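Local atomic coordinates of flagellar hook-associated protein 2 (Bdellovibrio bacteriovorus, PDB entry 6KTY), a protein that probably caps the growing tip of the flagellar filament, where it promotes polymerization of flagellin and keeps exported subunits from leaking away. Residues V38-Q42 with L164-K168; Y63-P69 with Q127-I133; G97-V103 with K114-L120. One frame throughout, in Å; residues are numbered along the deposited sequence.

From the N terminus, strand 32-39 leads into 38-42 of contact 1; the loop this contact closes returns only at 164-168, 122 residues on, and encloses both other contacts. Within it, strand 63-68 opens contact 2, closed by 127-133, and inside that loop strands 98-104 and 113-119 form the hairpin of contact 3. The three are nested and none cross. Contact 1 ties the exit of strand 32-39 to the turn after edge strand 160-164 of the same five-stranded sheet, whereas contacts 2 and 3 build two different sheets that pack through Phe66, Phe130, Val128, Leu98 and Val117. Contact 1 lies apart, its centre about 23 Å and about 19 Å from those of contacts 2 and 3.

Contact 1 of 3, residues V38-Q42 with L164-K168; sequences VQLAQ and LPDNK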
ATOM      1  N   VAL A  38       9.104   2.297  -8.372  1.00 23.61           N
ATOM      2  CA  VAL A  38       9.829   2.466  -7.113  1.00 25.23           C
ATOM      3  C   VAL A  38       9.761   3.940  -6.668  1.00 26.32           C
ATOM      4  O   VAL A  38       9.434   4.217  -5.539  1.00 25.97           O
ATOM      5  CB  VAL A  38      11.293   1.949  -7.195  1.00 25.45           C
ATOM      6  CG1 VAL A  38      12.009   2.158  -5.879  1.00 29.00           C
ATOM      7  CG2 VAL A  38      11.285   0.422  -7.524  1.00 25.23           C
ATOM      8  N   GLN A  39      10.013   4.866  -7.580  1.00 27.58           N
ATOM      9  CA  GLN A  39       9.967   6.296  -7.252  1.00 29.19           C
ATOM     10  C   GLN A  39       9.506   7.038  -8.484  1.00 27.90           C
ATOM     11  O   GLN A  39       9.936   6.697  -9.600  1.00 27.40           O
ATOM     12  CB  GLN A  39      11.393   6.681  -6.865  1.00 31.13           C
ATOM     13  CG  GLN A  39      11.695   8.124  -6.705  1.00 34.36           C
ATOM     14  CD  GLN A  39      13.194   8.308  -6.530  1.00 36.93           C
ATOM     15  OE1 GLN A  39      13.737   7.982  -5.479  1.00 35.65           O
ATOM     16  NE2 GLN A  39      13.867   8.820  -7.572  1.00 35.41           N
ATOM     17  N   LEU A  40       8.640   8.031  -8.323  1.00 26.68           N
ATOM     18  CA  LEU A  40       8.287   8.863  -9.449  1.00 27.71           C
ATOM     19  C   LEU A  40       9.494   9.728  -9.824  1.00 27.87           C
ATOM     20  O   LEU A  40      10.365   9.994  -9.002  1.00 26.81           O
ATOM     21  CB  LEU A  40       7.095   9.755  -9.131  1.00 27.81           C
ATOM     22  CG  LEU A  40       5.769   9.041  -8.876  1.00 27.35           C
ATOM     23  CD1 LEU A  40       4.769  10.094  -8.417  1.00 27.90           C
ATOM     24  CD2 LEU A  40       5.210   8.293 -10.104  1.00 26.90           C
ATOM     25  N   ALA A  41       9.550  10.156 -11.070  1.00 27.70           N
ATOM     26  CA  ALA A  41      10.509  11.199 -11.442  1.00 28.15           C
ATOM     27  C   ALA A  41      10.181  12.499 -10.666  1.00 27.09           C
ATOM     28  O   ALA A  41       9.015  12.790 -10.445  1.00 26.22           O
ATOM     29  CB  ALA A  41      10.462  11.433 -12.935  1.00 27.72           C
ATOM     30  N   GLN A  42      11.215  13.236 -10.249  1.00 27.01           N
ATOM     31  CA  GLN A  42      11.059  14.387  -9.352  1.00 27.07           C
ATOM     32  C   GLN A  42      11.520  15.661 -10.067  1.00 27.34           C
ATOM     33  O   GLN A  42      12.573  15.655 -10.732  1.00 26.34           O
ATOM     34  CB  GLN A  42      11.893  14.218  -8.084  1.00 27.00           C
ATOM     35  CG  GLN A  42      11.735  12.923  -7.361  1.00 30.15           C
ATOM     36  CD  GLN A  42      10.460  12.875  -6.534  1.00 31.21           C
ATOM     37  OE1 GLN A  42      10.247  13.711  -5.674  1.00 31.54           O
ATOM     38  NE2 GLN A  42       9.622  11.900  -6.796  1.00 31.47           N
ATOM     39  N   LEU A 164      14.263   6.322 -15.569  1.00 28.08           N
ATOM     40  CA  LEU A 164      13.602   7.048 -16.643  1.00 28.92           C
ATOM     41  C   LEU A 164      13.548   8.557 -16.306  1.00 29.20           C
ATOM     42  O   LEU A 164      13.400   8.950 -15.149  1.00 29.33           O
ATOM     43  CB  LEU A 164      12.197   6.517 -16.880  1.00 28.77           C
ATOM     44  CG  LEU A 164      12.051   4.990 -17.027  1.00 31.20           C
ATOM     45  CD1 LEU A 164      10.615   4.659 -17.285  1.00 32.58           C
ATOM     46  CD2 LEU A 164      12.902   4.482 -18.156  1.00 32.75           C
ATOM     47  N   PRO A 165      13.661   9.402 -17.327  1.00 30.79           N
ATOM     48  CA  PRO A 165      13.616  10.846 -17.121  1.00 31.25           C
ATOM     49  C   PRO A 165      12.244  11.406 -16.700  1.00 31.17           C
ATOM     50  O   PRO A 165      12.186  12.389 -15.939  1.00 31.56           O
ATOM     51  CB  PRO A 165      14.044  11.409 -18.497  1.00 32.13           C
ATOM     52  CG  PRO A 165      13.711  10.345 -19.467  1.00 33.96           C
ATOM     53  CD  PRO A 165      13.905   9.040 -18.747  1.00 31.70           C
ATOM     54  N   ASP A 166      11.166  10.789 -17.199  1.00 31.80           N
ATOM     55  CA  ASP A 166       9.804  11.243 -16.990  1.00 31.46           C
ATOM     56  C   ASP A 166       8.947  10.117 -16.389  1.00 31.58           C
ATOM     57  O   ASP A 166       9.381   8.952 -16.333  1.00 31.87           O
ATOM     58  CB  ASP A 166       9.161  11.663 -18.313  1.00 33.49           C
ATOM     59  CG  ASP A 166       9.862  12.860 -18.971  1.00 38.06           C
ATOM     60  OD1 ASP A 166      10.129  13.868 -18.270  1.00 41.18           O
ATOM     61  OD2 ASP A 166      10.106  12.798 -20.201  1.00 38.78           O
ATOM     62  N   ASN A 167       7.707  10.465 -16.036  1.00 30.09           N
ATOM     63  CA  ASN A 167       6.751   9.524 -15.472  1.00 30.72           C
ATOM     64  C   ASN A 167       5.877   8.916 -16.538  1.00 31.40           C
ATOM     65  O   ASN A 167       4.661   8.782 -16.385  1.00 30.32           O
ATOM     66  CB  ASN A 167       5.962  10.197 -14.335  1.00 28.76           C
ATOM     67  CG  ASN A 167       6.858  10.502 -13.176  1.00 28.77           C
ATOM     68  OD1 ASN A 167       7.540   9.619 -12.732  1.00 25.62           O
ATOM     69  ND2 ASN A 167       6.889  11.735 -12.703  1.00 26.96           N
ATOM     70  N   LYS A 168       6.543   8.550 -17.620  1.00 33.31           N
ATOM     71  CA  LYS A 168       5.921   7.856 -18.739  1.00 35.73           C
ATOM     72  C   LYS A 168       6.982   7.042 -19.460  1.00 37.04           C
ATOM     73  O   LYS A 168       8.166   7.288 -19.284  1.00 38.16           O
ATOM     74  CB  LYS A 168       5.243   8.826 -19.713  1.00 36.41           C
ATOM     75  CG  LYS A 168       6.131   9.911 -20.315  1.00 38.42           C
ATOM     76  CD  LYS A 168       5.423  10.610 -21.506  1.00 42.39           C
TER
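Asn167 grips the backbone of Ala41 with both ends of its carboxamide. The amide N of Ala41 donates to Asn167 OD1 at 2.7 Å, lying in the plane of the side-chain carbonyl and on a lone pair. In return Asn167 ND2 donates to Ala41 O at 3.3 Å, a longer but nearly straight bond (N-H...O 170°). An asparagine suits this place because its primary amide offers a donor and an acceptor side by side, matching the N-H and C=O of a single residue, and two bonds fix the rotation of the group. Asn167 CG stands anti to its own carbonyl carbon (chi1 -67°), which directs the carboxamide across the gap.

Ala41 is small enough to lie against the carboxamide. Its CB points into the loop, 3.4 Å from Asn167 OD1 and 3.6 Å from Pro165 O. Leu40 adds an apolar flank: its side chain crosses that of Asn167 at about a right angle, bringing CD2 to 3.8 Å from OD1.

In the next shell, Gln42 folds back on its own segment, NE2 giving a 3.0 Å bond to Leu40 O from above the carbonyl plane, while its OE1 takes a bond from Arg148. Its NE2 also bonds Glu188 of a second subunit.

In this fragment of FliD, the paired bonds join the point where the chain leaves the five-stranded sheet, just past the classic beta bulge of Val38 and Gln39 opposite Lys154, to the turn between strands 160-164 and 168-169. Ala153 of strand 153-157 and Phe180 of strand 178-180 pack against Asn167.

Contact 2 of 3, residues Y63-P69 with Q127-I133; sequences YIKFETP and QVTFPKI
Gln127 meets Pro69 through its backbone: Pro69, which has no N-H for the ladder, touches Gln127 O with its ring carbons CG and CD, the latter at 3.2 Å, where the strand pairing ends. The carboxamide of Gln127 turns elsewhere, with OE1 accepting from Ala150 N. Val128 follows, its CA making a C-H...O contact with Glu67 O and its branched side chain lying near Thr68 and Pro69.

Thr129 and Glu67 are an antiparallel hydrogen-bonded pair, Thr129 N donating to Glu67 O at 2.9 Å and Glu67 N returning to Thr129 O. Thr129 OG1, placed between its backbone N and carbonyl carbon (chi1 59°), comes against Glu67 CB at 3.3 Å; Glu67, bent at its second torsion, has OE1 hydrogen-bonded to Thr72 OG1 on strand 71-77.

Phe130 brings its CD2 to the edge of the Phe66 ring, 3.5 Å from CD1. The planes stand at 89°, yet the rings meet rim to rim and neither covers the other's face.

At Pro131 the register shifts by one residue, and its ring CD packs 3.4 Å from Lys65 O. A water bridges Lys65 O and Lys132 N, where the direct pairing is loose. Beyond it Lys132 O receives Lys65 N almost along its C=O axis. The aliphatic chain of Lys132 runs past Lys65 and carries NZ to Tyr63 OH, a 2.9 Å hydrogen bond. Ile133 lies alongside Ile64, the two pointing the same way, and the pairing continues to Tyr134.

Strand 63-68 is thus central in a three-stranded antiparallel sheet, between 71-77 and 129-136. Its chemistry is divided by face: Ile64 and Ile133 offer hydrocarbon on one side, while Lys65, Glu67, Thr129 and Lys132 make the other polar; there the ammonium groups of Lys65 and Lys132 probably repel mildly, and the Tyr63 hydroxyl would help accommodate the latter.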
ATOM      1  N   TYR A  63      17.045  40.706  -7.042  1.00 41.17           N
ATOM      2  CA  TYR A  63      16.760  39.549  -7.873  1.00 40.31           C
ATOM      3  C   TYR A  63      16.956  38.205  -7.178  1.00 38.30           C
ATOM      4  O   TYR A  63      17.632  38.091  -6.138  1.00 39.13           O
ATOM      5  CB  TYR A  63      17.578  39.587  -9.172  1.00 42.75           C
ATOM      6  CG  TYR A  63      19.070  39.366  -9.030  1.00 44.54           C
ATOM      7  CD1 TYR A  63      19.612  38.071  -8.947  1.00 44.51           C
ATOM      8  CD2 TYR A  63      19.943  40.424  -9.035  1.00 45.99           C
ATOM      9  CE1 TYR A  63      20.996  37.866  -8.835  1.00 46.54           C
ATOM     10  CE2 TYR A  63      21.321  40.229  -8.922  1.00 49.39           C
ATOM     11  CZ  TYR A  63      21.838  38.944  -8.833  1.00 48.62           C
ATOM     12  OH  TYR A  63      23.199  38.764  -8.718  1.00 53.55           O
ATOM     13  N   ILE A  64      16.355  37.179  -7.766  1.00 37.33           N
ATOM     14  CA  ILE A  64      16.592  35.801  -7.345  1.00 35.71           C
ATOM     15  C   ILE A  64      17.238  35.071  -8.522  1.00 37.39           C
ATOM     16  O   ILE A  64      16.757  35.171  -9.656  1.00 37.81           O
ATOM     17  CB  ILE A  64      15.310  35.098  -6.894  1.00 34.02           C
ATOM     18  CG1 ILE A  64      14.734  35.777  -5.652  1.00 34.10           C
ATOM     19  CG2 ILE A  64      15.554  33.636  -6.571  1.00 29.77           C
ATOM     20  CD1 ILE A  64      13.283  35.416  -5.428  1.00 34.52           C
ATOM     21  N   LYS A  65      18.341  34.373  -8.238  1.00 37.51           N
ATOM     22  CA  LYS A  65      19.111  33.647  -9.254  1.00 38.68           C
ATOM     23  C   LYS A  65      18.697  32.178  -9.347  1.00 37.05           C
ATOM     24  O   LYS A  65      18.515  31.474  -8.337  1.00 36.51           O
ATOM     25  CB  LYS A  65      20.613  33.788  -8.925  1.00 41.32           C
ATOM     26  CG  LYS A  65      21.592  33.478 -10.046  1.00 41.92           C
ATOM     27  CD  LYS A  65      22.980  34.051  -9.710  1.00 46.53           C
ATOM     28  CE  LYS A  65      24.062  33.496 -10.611  1.00 48.27           C
ATOM     29  NZ  LYS A  65      25.427  33.703 -10.052  1.00 50.89           N
ATOM     30  N   PHE A  66      18.545  31.690 -10.572  1.00 37.50           N
ATOM     31  CA  PHE A  66      18.293  30.270 -10.794  1.00 35.71           C
ATOM     32  C   PHE A  66      19.320  29.757 -11.793  1.00 36.83           C
ATOM     33  O   PHE A  66      19.631  30.455 -12.768  1.00 38.64           O
ATOM     34  CB  PHE A  66      16.880  30.065 -11.339  1.00 34.41           C
ATOM     35  CG  PHE A  66      15.819  30.655 -10.472  1.00 34.93           C
ATOM     36  CD1 PHE A  66      15.459  30.032  -9.281  1.00 33.82           C
ATOM     37  CD2 PHE A  66      15.188  31.847 -10.834  1.00 37.57           C
ATOM     38  CE1 PHE A  66      14.485  30.581  -8.462  1.00 33.99           C
ATOM     39  CE2 PHE A  66      14.216  32.393 -10.029  1.00 37.67           C
ATOM     40  CZ  PHE A  66      13.855  31.755  -8.837  1.00 35.15           C
ATOM     41  N   GLU A  67      19.892  28.580 -11.542  1.00 35.02           N
ATOM     42  CA  GLU A  67      20.763  27.945 -12.550  1.00 36.58           C
ATOM     43  C   GLU A  67      19.915  26.846 -13.153  1.00 34.21           C
ATOM     44  O   GLU A  67      19.453  25.955 -12.431  1.00 31.81           O
ATOM     45  CB  GLU A  67      22.027  27.325 -11.973  1.00 37.67           C
ATOM     46  CG  GLU A  67      22.964  28.313 -11.280  1.00 40.91           C
ATOM     47  CD  GLU A  67      23.640  29.282 -12.232  1.00 44.45           C
ATOM     48  OE1 GLU A  67      23.400  29.236 -13.457  1.00 46.98           O
ATOM     49  OE2 GLU A  67      24.428  30.101 -11.742  1.00 46.53           O
ATOM     50  N   THR A  68      19.731  26.903 -14.465  1.00 34.48           N
ATOM     51  CA  THR A  68      18.835  25.986 -15.149  1.00 33.52           C
ATOM     52  C   THR A  68      19.528  25.317 -16.326  1.00 35.85           C
ATOM     53  O   THR A  68      20.596  25.759 -16.767  1.00 37.53           O
ATOM     54  CB  THR A  68      17.570  26.726 -15.633  1.00 32.79           C
ATOM     55  OG1 THR A  68      17.861  27.429 -16.852  1.00 35.89           O
ATOM     56  CG2 THR A  68      17.140  27.716 -14.612  1.00 33.11           C
ATOM     57  N   PRO A  69      18.908  24.244 -16.861  1.00 35.99           N
ATOM     58  CA  PRO A  69      19.460  23.604 -18.049  1.00 38.40           C
ATOM     59  C   PRO A  69      19.532  24.550 -19.267  1.00 41.00           C
ATOM     60  O   PRO A  69      20.288  24.284 -20.211  1.00 43.19           O
ATOM     61  CB  PRO A  69      18.491  22.438 -18.310  1.00 37.44           C
ATOM     62  CG  PRO A  69      17.684  22.268 -17.048  1.00 36.20           C
ATOM     63  CD  PRO A  69      17.602  23.673 -16.477  1.00 34.13           C
ATOM     64  N   GLN A 127      17.975  19.537 -14.064  1.00 33.86           N
ATOM     65  CA  GLN A 127      18.343  20.111 -12.792  1.00 33.62           C
ATOM     66  C   GLN A 127      18.184  21.667 -12.748  1.00 32.05           C
ATOM     67  O   GLN A 127      18.500  22.351 -13.728  1.00 32.56           O
ATOM     68  CB  GLN A 127      19.790  19.705 -12.493  1.00 35.95           C
ATOM     69  CG  GLN A 127      20.129  19.661 -11.060  1.00 39.59           C
ATOM     70  CD  GLN A 127      19.112  18.857 -10.304  1.00 39.87           C
ATOM     71  OE1 GLN A 127      18.270  19.434  -9.618  1.00 40.81           O
ATOM     72  NE2 GLN A 127      19.124  17.520 -10.496  1.00 42.44           N
ATOM     73  N   VAL A 128      17.703  22.184 -11.612  1.00 30.16           N
ATOM     74  CA  VAL A 128      17.636  23.611 -11.292  1.00 29.81           C
ATOM     75  C   VAL A 128      18.241  23.818  -9.907  1.00 30.33           C
ATOM     76  O   VAL A 128      17.902  23.111  -8.958  1.00 29.57           O
ATOM     77  CB  VAL A 128      16.163  24.168 -11.298  1.00 29.06           C
ATOM     78  CG1 VAL A 128      16.111  25.646 -10.841  1.00 28.77           C
ATOM     79  CG2 VAL A 128      15.501  24.009 -12.699  1.00 29.03           C
ATOM     80  N   THR A 129      19.138  24.787  -9.756  1.00 31.53           N
ATOM     81  CA  THR A 129      19.621  25.116  -8.422  1.00 32.38           C
ATOM     82  C   THR A 129      19.270  26.559  -8.115  1.00 31.88           C
ATOM     83  O   THR A 129      18.982  27.356  -9.012  1.00 30.62           O
ATOM     84  CB  THR A 129      21.127  24.842  -8.225  1.00 34.39           C
ATOM     85  OG1 THR A 129      21.870  25.621  -9.174  1.00 37.65           O
ATOM     86  CG2 THR A 129      21.443  23.343  -8.351  1.00 36.07           C
ATOM     87  N   PHE A 130      19.358  26.888  -6.832  1.00 32.24           N
ATOM     88  CA  PHE A 130      18.895  28.152  -6.279  1.00 32.34           C
ATOM     89  C   PHE A 130      20.021  28.754  -5.446  1.00 34.29           C
ATOM     90  O   PHE A 130      19.982  28.691  -4.221  1.00 34.44           O
ATOM     91  CB  PHE A 130      17.671  27.846  -5.403  1.00 31.97           C
ATOM     92  CG  PHE A 130      16.580  27.061  -6.126  1.00 29.90           C
ATOM     93  CD1 PHE A 130      16.611  25.696  -6.183  1.00 30.62           C
ATOM     94  CD2 PHE A 130      15.511  27.727  -6.709  1.00 31.29           C
ATOM     95  CE1 PHE A 130      15.620  24.982  -6.841  1.00 30.63           C
ATOM     96  CE2 PHE A 130      14.513  27.038  -7.381  1.00 29.22           C
ATOM     97  CZ  PHE A 130      14.553  25.674  -7.441  1.00 31.53           C
ATOM     98  N   PRO A 131      21.042  29.346  -6.113  1.00 35.78           N
ATOM     99  CA  PRO A 131      22.315  29.626  -5.463  1.00 36.52           C
ATOM    100  C   PRO A 131      22.433  31.008  -4.814  1.00 37.06           C
ATOM    101  O   PRO A 131      23.385  31.253  -4.088  1.00 37.14           O
ATOM    102  CB  PRO A 131      23.312  29.526  -6.628  1.00 38.47           C
ATOM    103  CG  PRO A 131      22.508  30.092  -7.769  1.00 37.56           C
ATOM    104  CD  PRO A 131      21.163  29.453  -7.585  1.00 35.83           C
ATOM    105  N   LYS A 132      21.493  31.900  -5.079  1.00 35.76           N
ATOM    106  CA  LYS A 132      21.625  33.260  -4.616  1.00 37.35           C
ATOM    107  C   LYS A 132      20.271  33.967  -4.580  1.00 36.58           C
ATOM    108  O   LYS A 132      19.492  33.907  -5.536  1.00 35.04           O
ATOM    109  CB  LYS A 132      22.604  34.025  -5.544  1.00 39.15           C
ATOM    110  CG  LYS A 132      23.025  35.378  -5.064  1.00 42.17           C
ATOM    111  CD  LYS A 132      23.670  36.203  -6.223  1.00 47.14           C
ATOM    112  CE  LYS A 132      24.787  37.082  -5.732  1.00 50.40           C
ATOM    113  NZ  LYS A 132      25.277  38.019  -6.796  1.00 53.70           N
ATOM    114  N   ILE A 133      19.999  34.627  -3.460  1.00 37.73           N
ATOM    115  CA  ILE A 133      18.887  35.569  -3.359  1.00 38.37           C
ATOM    116  C   ILE A 133      19.529  36.894  -2.968  1.00 39.78           C
ATOM    117  O   ILE A 133      20.237  36.962  -1.962  1.00 40.47           O
ATOM    118  CB  ILE A 133      17.843  35.132  -2.310  1.00 38.27           C
ATOM    119  CG1 ILE A 133      17.192  33.826  -2.719  1.00 37.49           C
ATOM    120  CG2 ILE A 133      16.750  36.193  -2.194  1.00 38.54           C
ATOM    121  CD1 ILE A 133      16.494  33.109  -1.572  1.00 39.95           C
TER
HETATM  122  O   HOH W   1      18.449  31.347  -5.564  1.00 32.98           O

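Contact 3 of 3, residues G97-V103 with K114-L120; sequences GLKAQVV and KLLVSGL
Leu116 and Gln101 typify the backbone ladder of this beta hairpin: Leu116 N donates to Gln101 O at 2.8 Å and Gln101 N returns to Leu116 O. Equivalent reciprocal pairs join Lys99 to Ser118 and Val103 to Lys114. At the end of the ladder the direct Leu120 N to Gly97 O bond is weak, 3.3 Å and bent; a water bridges the same two atoms, donating to the carbonyl O and accepting from the N-H. Gly97 adopts a positive phi (85°), which glycine tolerates readily.

Apolar packing fills the Leu98, Ala100 and Val102 face. Leu98 CD1 meets Val117 CG1 at 4.1 Å, and Leu115 CD1 reaches Val102 CG2. The small Ala100 lets Leu115 CD1 and Val117 CG2 approach its CB, each at 4.2 Å.

The other face is mixed, with Leu116 and Val103 among Lys99, Gln101, Lys114 and Ser118. Lys99 bends at its third and fourth torsions, bringing NZ to 2.9 Å from Gln101 OE1, above that carbonyl's plane. Gln101 runs alongside Leu116, its CG 4.1 Å from Leu116 CD2, and NE2 donates to Leu172 O of a second subunit. Lys114 NZ instead forms a salt bridge with Asp105.

Strand 113-119 continues the sheet through backbone bonds to Ala46 and Ser48 of strand 45-48, and to Pro44 just before it. Helix 84-94 lies against the apolar face through Val87 and Met88, with Phe66 of strand 63-68 packing on Leu98 and Val117.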
ATOM      1  N   GLY A  97      11.044  28.792 -17.013  1.00 35.83           N
ATOM      2  CA  GLY A  97      10.967  27.349 -16.790  1.00 34.95           C
ATOM      3  C   GLY A  97      10.618  26.969 -15.359  1.00 33.65           C
ATOM      4  O   GLY A  97      10.864  25.821 -14.950  1.00 32.61           O
ATOM      5  N   LEU A  98      10.109  27.939 -14.587  1.00 33.42           N
ATOM      6  CA  LEU A  98       9.809  27.760 -13.174  1.00 32.08           C
ATOM      7  C   LEU A  98       8.341  28.063 -12.904  1.00 31.95           C
ATOM      8  O   LEU A  98       7.728  28.865 -13.609  1.00 33.73           O
ATOM      9  CB  LEU A  98      10.706  28.639 -12.305  1.00 32.60           C
ATOM     10  CG  LEU A  98      12.207  28.324 -12.426  1.00 34.03           C
ATOM     11  CD1 LEU A  98      12.972  29.342 -11.644  1.00 38.55           C
ATOM     12  CD2 LEU A  98      12.541  26.934 -11.969  1.00 33.05           C
ATOM     13  N   LYS A  99       7.760  27.358 -11.940  1.00 30.37           N
ATOM     14  CA  LYS A  99       6.366  27.603 -11.521  1.00 31.82           C
ATOM     15  C   LYS A  99       6.419  27.862 -10.022  1.00 29.34           C
ATOM     16  O   LYS A  99       7.033  27.094  -9.287  1.00 29.10           O
ATOM     17  CB  LYS A  99       5.480  26.393 -11.845  1.00 33.17           C
ATOM     18  CG  LYS A  99       4.103  26.340 -11.132  1.00 37.34           C
ATOM     19  CD  LYS A  99       3.489  24.916 -11.239  1.00 42.80           C
ATOM     20  CE  LYS A  99       2.931  24.409  -9.920  1.00 45.08           C
ATOM     21  NZ  LYS A  99       3.958  24.371  -8.810  1.00 44.46           N
ATOM     22  N   ALA A 100       5.841  28.974  -9.585  1.00 28.37           N
ATOM     23  CA  ALA A 100       5.896  29.367  -8.198  1.00 26.62           C
ATOM     24  C   ALA A 100       4.480  29.298  -7.653  1.00 26.47           C
ATOM     25  O   ALA A 100       3.523  29.578  -8.356  1.00 25.57           O
ATOM     26  CB  ALA A 100       6.438  30.782  -8.078  1.00 26.87           C
ATOM     27  N   GLN A 101       4.355  28.933  -6.393  1.00 25.47           N
ATOM     28  CA  GLN A 101       3.089  29.126  -5.695  1.00 27.18           C
ATOM     29  C   GLN A 101       3.346  29.386  -4.234  1.00 25.71           C
ATOM     30  O   GLN A 101       4.439  29.072  -3.696  1.00 25.50           O
ATOM     31  CB  GLN A 101       2.164  27.923  -5.920  1.00 29.27           C
ATOM     32  CG  GLN A 101       2.715  26.609  -5.350  1.00 31.43           C
ATOM     33  CD  GLN A 101       1.837  25.385  -5.755  1.00 37.48           C
ATOM     34  OE1 GLN A 101       1.784  24.992  -6.926  1.00 41.62           O
ATOM     35  NE2 GLN A 101       1.167  24.801  -4.787  1.00 35.07           N
ATOM     36  N   VAL A 102       2.359  29.937  -3.544  1.00 26.10           N
ATOM     37  CA  VAL A 102       2.552  30.150  -2.100  1.00 25.97           C
ATOM     38  C   VAL A 102       1.730  29.092  -1.363  1.00 27.26           C
ATOM     39  O   VAL A 102       0.559  28.932  -1.635  1.00 27.71           O
ATOM     40  CB  VAL A 102       2.128  31.557  -1.672  1.00 26.99           C
ATOM     41  CG1 VAL A 102       2.182  31.695  -0.170  1.00 26.08           C
ATOM     42  CG2 VAL A 102       3.011  32.612  -2.388  1.00 26.60           C
ATOM     43  N   VAL A 103       2.363  28.367  -0.452  1.00 27.55           N
ATOM     44  CA  VAL A 103       1.677  27.337   0.297  1.00 28.86           C
ATOM     45  C   VAL A 103       1.619  27.776   1.762  1.00 30.32           C
ATOM     46  O   VAL A 103       2.364  28.677   2.176  1.00 29.03           O
ATOM     47  CB  VAL A 103       2.354  25.946   0.113  1.00 29.19           C
ATOM     48  CG1 VAL A 103       2.379  25.524  -1.367  1.00 29.03           C
ATOM     49  CG2 VAL A 103       3.750  25.924   0.728  1.00 30.15           C
ATOM     50  N   LYS A 114       4.696  30.033   2.778  1.00 26.24           N
ATOM     51  CA  LYS A 114       5.968  29.750   2.109  1.00 24.58           C
ATOM     52  C   LYS A 114       5.892  29.786   0.612  1.00 23.52           C
ATOM     53  O   LYS A 114       4.859  29.413   0.017  1.00 23.66           O
ATOM     54  CB  LYS A 114       6.499  28.414   2.576  1.00 26.48           C
ATOM     55  CG  LYS A 114       6.914  28.442   4.022  1.00 25.12           C
ATOM     56  CD  LYS A 114       7.243  27.072   4.486  1.00 26.38           C
ATOM     57  CE  LYS A 114       7.612  27.099   5.970  1.00 28.20           C
ATOM     58  NZ  LYS A 114       8.058  25.791   6.490  1.00 29.69           N
ATOM     59  N   LEU A 115       6.959  30.289  -0.005  1.00 22.56           N
ATOM     60  CA  LEU A 115       7.062  30.298  -1.458  1.00 23.93           C
ATOM     61  C   LEU A 115       7.674  28.968  -1.871  1.00 23.00           C
ATOM     62  O   LEU A 115       8.703  28.562  -1.324  1.00 22.30           O
ATOM     63  CB  LEU A 115       7.922  31.463  -1.951  1.00 24.52           C
ATOM     64  CG  LEU A 115       8.119  31.581  -3.470  1.00 25.73           C
ATOM     65  CD1 LEU A 115       6.838  32.092  -4.150  1.00 25.24           C
ATOM     66  CD2 LEU A 115       9.288  32.513  -3.755  1.00 25.80           C
ATOM     67  N   LEU A 116       6.987  28.271  -2.771  1.00 22.34           N
ATOM     68  CA  LEU A 116       7.485  27.035  -3.371  1.00 22.16           C
ATOM     69  C   LEU A 116       7.794  27.311  -4.834  1.00 22.50           C
ATOM     70  O   LEU A 116       6.912  27.759  -5.588  1.00 21.46           O
ATOM     71  CB  LEU A 116       6.419  25.932  -3.260  1.00 23.67           C
ATOM     72  CG  LEU A 116       6.614  24.641  -4.105  1.00 26.42           C
ATOM     73  CD1 LEU A 116       7.816  23.861  -3.579  1.00 26.28           C
ATOM     74  CD2 LEU A 116       5.358  23.734  -4.073  1.00 31.52           C
ATOM     75  N   VAL A 117       9.014  27.034  -5.263  1.00 22.46           N
ATOM     76  CA  VAL A 117       9.373  27.264  -6.671  1.00 22.02           C
ATOM     77  C   VAL A 117       9.843  25.894  -7.233  1.00 22.99           C
ATOM     78  O   VAL A 117      10.743  25.280  -6.676  1.00 23.70           O
ATOM     79  CB  VAL A 117      10.465  28.319  -6.777  1.00 21.59           C
ATOM     80  CG1 VAL A 117      10.896  28.546  -8.215  1.00 22.20           C
ATOM     81  CG2 VAL A 117      10.018  29.660  -6.114  1.00 22.13           C
ATOM     82  N   SER A 118       9.250  25.437  -8.324  1.00 23.67           N
ATOM     83  CA  SER A 118       9.609  24.139  -8.884  1.00 25.35           C
ATOM     84  C   SER A 118       9.877  24.232 -10.386  1.00 27.28           C
ATOM     85  O   SER A 118       9.265  25.045 -11.077  1.00 28.14           O
ATOM     86  CB  SER A 118       8.520  23.150  -8.549  1.00 26.18           C
ATOM     87  OG  SER A 118       7.382  23.430  -9.356  1.00 31.03           O
ATOM     88  N   GLY A 119      10.825  23.427 -10.878  1.00 27.32           N
ATOM     89  CA  GLY A 119      11.058  23.289 -12.316  1.00 29.12           C
ATOM     90  C   GLY A 119       9.821  22.692 -12.935  1.00 29.49           C
ATOM     91  O   GLY A 119       8.972  22.145 -12.229  1.00 30.55           O
ATOM     92  N   LEU A 120       9.693  22.792 -14.245  1.00 30.59           N
ATOM     93  CA  LEU A 120       8.540  22.210 -14.932  1.00 31.71           C
ATOM     94  C   LEU A 120       8.834  20.782 -15.387  1.00 32.16           C
ATOM     95  O   LEU A 120       7.913  20.054 -15.711  1.00 33.26           O
ATOM     96  CB  LEU A 120       8.127  23.065 -16.127  1.00 33.91           C
ATOM     97  CG  LEU A 120       7.538  24.438 -15.771  1.00 37.29           C
ATOM     98  CD1 LEU A 120       7.437  25.325 -17.022  1.00 41.45           C
ATOM     99  CD2 LEU A 120       6.163  24.259 -15.114  1.00 39.17           C
TER
HETATM  100  O   HOH W   2      12.015  23.509 -15.823  1.00 33.38           O